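Long-range contact in putative epoxide hydrolase protein (Klebsiella pneumoniae subsp. pneumoniae, PDB 5BOV), which is a putative epoxide hydrolase of the alpha/beta hydrolase fold and may act on monoacylglycerols: residues A[35-40]-A[64-69]. Numbering follows the deposited sequence.
Sequences ILLHGW and PYLRGY
Ile35 brings its CG2 branch to Pro64 CD, the two side chains crossing at about a right angle, and marks where the strands start to part. Pro64 has no N-H to offer the carbonyl O of Leu36; a water takes its place. It accepts from His38 N and donates to Leu36 O at 2.7 Å and to Pro64 O at 2.8 Å, stitching the widening gap. Leu37 reaches over with its CD2 methyl, which rests 3.6 Å from Pro64 CG.

His38 carries the contact. Its CG stands between the backbone N and the carbonyl carbon (chi1 69°), which swings the ring across to segment 64-69. Both ring nitrogens are engaged. His38 NE2 accepts from Leu66 N at 3.1 Å, nearly straight at 177° although the donor is tilted from the ring plane. His38 ND1 donates within that plane to Gly39 O at 2.9 Å. These two bonds fix the ring's rotation. Leu66 packs its CG over one face, a CH-pi contact, while the ring edge points CE1 at the centre of the Tyr69 face; this edge-to-face pair has its planes at 71°. The type II turn from Leu66 to Tyr69 brings both partners around the histidine. Tyr69 OH meets the edge of Trp40 at CD1, 3.2 Å away, and is buried without a hydrogen-bonding partner. His38, Gly39 and Trp40 are consistent with the start of the HGXP motif of epoxide hydrolases, whose loop lines the oxyanion hole.

The contact joins the two strands of the beta-alpha-beta unit 32-37, 50-56, 59-74, with helix 85-98 packed on Leu37 and Pro64. At its far end Trp40 N binds Asp110 of a probable nucleophile elbow, following strand 104-108, the other neighbour of strand 32-37 in the central sheet.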
loop_
_atom_site.group_PDB
_atom_site.type_symbol
_atom_site.label_atom_id
_atom_site.label_comp_id
_atom_site.label_asym_id
_atom_site.label_seq_id
_atom_site.Cartn_x
_atom_site.Cartn_y
_atom_site.Cartn_z
ATOM N N ILE A 35 -2.666 2.138 11.309
ATOM C CA ILE A 35 -3.371 1.885 10.054
ATOM C C ILE A 35 -2.388 1.179 9.130
ATOM O O ILE A 35 -1.276 1.687 8.892
ATOM C CB ILE A 35 -3.929 3.175 9.406
ATOM C CG1 ILE A 35 -4.867 3.880 10.410
ATOM C CG2 ILE A 35 -4.638 2.824 8.098
ATOM C CD1 ILE A 35 -5.376 5.215 9.927
ATOM N N LEU A 36 -2.786 -0.013 8.692
ATOM C CA LEU A 36 -1.909 -0.913 7.948
ATOM C C LEU A 36 -2.468 -0.969 6.543
ATOM O O LEU A 36 -3.578 -1.435 6.319
ATOM C CB LEU A 36 -1.899 -2.315 8.581
ATOM C CG LEU A 36 -1.465 -2.366 10.065
ATOM C CD1 LEU A 36 -1.673 -3.785 10.620
ATOM C CD2 LEU A 36 -0.034 -1.889 10.259
ATOM N N LEU A 37 -1.598 -0.651 5.558
ATOM C CA LEU A 37 -2.043 -0.526 4.176
ATOM C C LEU A 37 -1.364 -1.529 3.274
ATOM O O LEU A 37 -0.100 -1.595 3.174
ATOM C CB LEU A 37 -1.739 0.901 3.704
ATOM C CG LEU A 37 -2.390 2.047 4.474
ATOM C CD1 LEU A 37 -1.965 3.390 3.896
ATOM C CD2 LEU A 37 -3.914 1.942 4.523
ATOM N N HIS A 38 -2.174 -2.293 2.541
ATOM C CA HIS A 38 -1.630 -3.315 1.641
ATOM C C HIS A 38 -1.196 -2.734 0.293
ATOM O O HIS A 38 -1.444 -1.554 0.002
ATOM C CB HIS A 38 -2.680 -4.405 1.461
ATOM C CG HIS A 38 -3.897 -3.988 0.686
ATOM N ND1 HIS A 38 -3.895 -3.894 -0.692
ATOM C CD2 HIS A 38 -5.112 -3.545 1.082
ATOM C CE1 HIS A 38 -5.071 -3.448 -1.110
ATOM N NE2 HIS A 38 -5.842 -3.279 -0.053
ATOM N N GLY A 39 -0.610 -3.622 -0.507
ATOM C CA GLY A 39 -0.143 -3.298 -1.813
ATOM C C GLY A 39 -0.861 -4.053 -2.920
ATOM O O GLY A 39 -1.883 -4.725 -2.678
ATOM N N TRP A 40 -0.274 -3.958 -4.104
ATOM C CA TRP A 40 -0.857 -4.586 -5.349
ATOM C C TRP A 40 0.013 -5.819 -5.725
ATOM O O TRP A 40 1.268 -5.673 -5.743
ATOM C CB TRP A 40 -0.836 -3.623 -6.534
ATOM C CG TRP A 40 -1.369 -4.249 -7.755
ATOM C CD1 TRP A 40 -2.660 -4.308 -8.114
ATOM C CD2 TRP A 40 -0.638 -4.904 -8.787
ATOM N NE1 TRP A 40 -2.800 -4.992 -9.290
ATOM C CE2 TRP A 40 -1.566 -5.373 -9.728
ATOM C CE3 TRP A 40 0.695 -5.211 -8.969
ATOM C CZ2 TRP A 40 -1.177 -6.124 -10.853
ATOM C CZ3 TRP A 40 1.070 -5.885 -10.105
ATOM C CH2 TRP A 40 0.130 -6.378 -11.021
ATOM N N PRO A 64 -7.699 -1.381 6.112
ATOM C CA PRO A 64 -8.655 -1.193 5.079
ATOM C C PRO A 64 -8.316 -1.798 3.766
ATOM O O PRO A 64 -7.136 -1.872 3.408
ATOM C CB PRO A 64 -8.684 0.340 4.937
ATOM C CG PRO A 64 -7.252 0.748 5.198
ATOM C CD PRO A 64 -6.755 -0.228 6.212
ATOM N N TYR A 65 -9.343 -2.195 3.025
ATOM C CA TYR A 65 -9.150 -2.477 1.600
ATOM C C TYR A 65 -8.979 -1.150 0.880
ATOM O O TYR A 65 -9.794 -0.207 1.036
ATOM C CB TYR A 65 -10.337 -3.193 0.989
ATOM C CG TYR A 65 -10.585 -4.612 1.397
ATOM C CD1 TYR A 65 -9.734 -5.626 0.980
ATOM C CD2 TYR A 65 -11.687 -4.962 2.185
ATOM C CE1 TYR A 65 -10.014 -6.966 1.245
ATOM C CE2 TYR A 65 -11.939 -6.283 2.536
ATOM C CZ TYR A 65 -11.121 -7.289 2.038
ATOM O OH TYR A 65 -11.352 -8.593 2.353
ATOM N N LEU A 66 -7.944 -1.018 0.063
ATOM C CA LEU A 66 -7.805 0.140 -0.807
ATOM C C LEU A 66 -8.943 0.161 -1.906
ATOM O O LEU A 66 -9.547 -0.846 -2.171
ATOM C CB LEU A 66 -6.445 0.143 -1.477
ATOM C CG LEU A 66 -5.218 0.246 -0.533
ATOM C CD1 LEU A 66 -3.979 0.229 -1.421
ATOM C CD2 LEU A 66 -5.255 1.489 0.306
ATOM N N ARG A 67 -9.156 1.338 -2.500
ATOM C CA ARG A 67 -10.025 1.421 -3.655
ATOM C C ARG A 67 -9.602 0.342 -4.703
ATOM O O ARG A 67 -8.398 0.123 -4.922
ATOM C CB ARG A 67 -10.018 2.833 -4.229
ATOM C CG ARG A 67 -8.653 3.368 -4.699
ATOM C CD ARG A 67 -8.792 4.657 -5.533
ATOM N NE ARG A 67 -9.410 5.697 -4.752
ATOM C CZ ARG A 67 -10.113 6.735 -5.238
ATOM N NH1 ARG A 67 -10.197 6.939 -6.569
ATOM N NH2 ARG A 67 -10.695 7.567 -4.432
ATOM N N GLY A 68 -10.575 -0.370 -5.227
ATOM C CA GLY A 68 -10.330 -1.466 -6.147
ATOM C C GLY A 68 -10.140 -2.847 -5.523
ATOM O O GLY A 68 -9.780 -3.777 -6.220
ATOM N N TYR A 69 -10.364 -2.990 -4.218
ATOM C CA TYR A 69 -10.168 -4.254 -3.541
ATOM C C TYR A 69 -11.289 -4.587 -2.558
ATOM O O TYR A 69 -11.843 -3.717 -1.863
ATOM C CB TYR A 69 -8.869 -4.281 -2.741
ATOM C CG TYR A 69 -7.633 -3.986 -3.511
ATOM C CD1 TYR A 69 -7.309 -2.677 -3.875
ATOM C CD2 TYR A 69 -6.745 -5.003 -3.809
ATOM C CE1 TYR A 69 -6.120 -2.430 -4.550
ATOM C CE2 TYR A 69 -5.563 -4.769 -4.488
ATOM C CZ TYR A 69 -5.224 -3.488 -4.779
ATOM O OH TYR A 69 -4.019 -3.254 -5.472
HETATM O O HOH W 1 -4.582 -2.673 4.110
#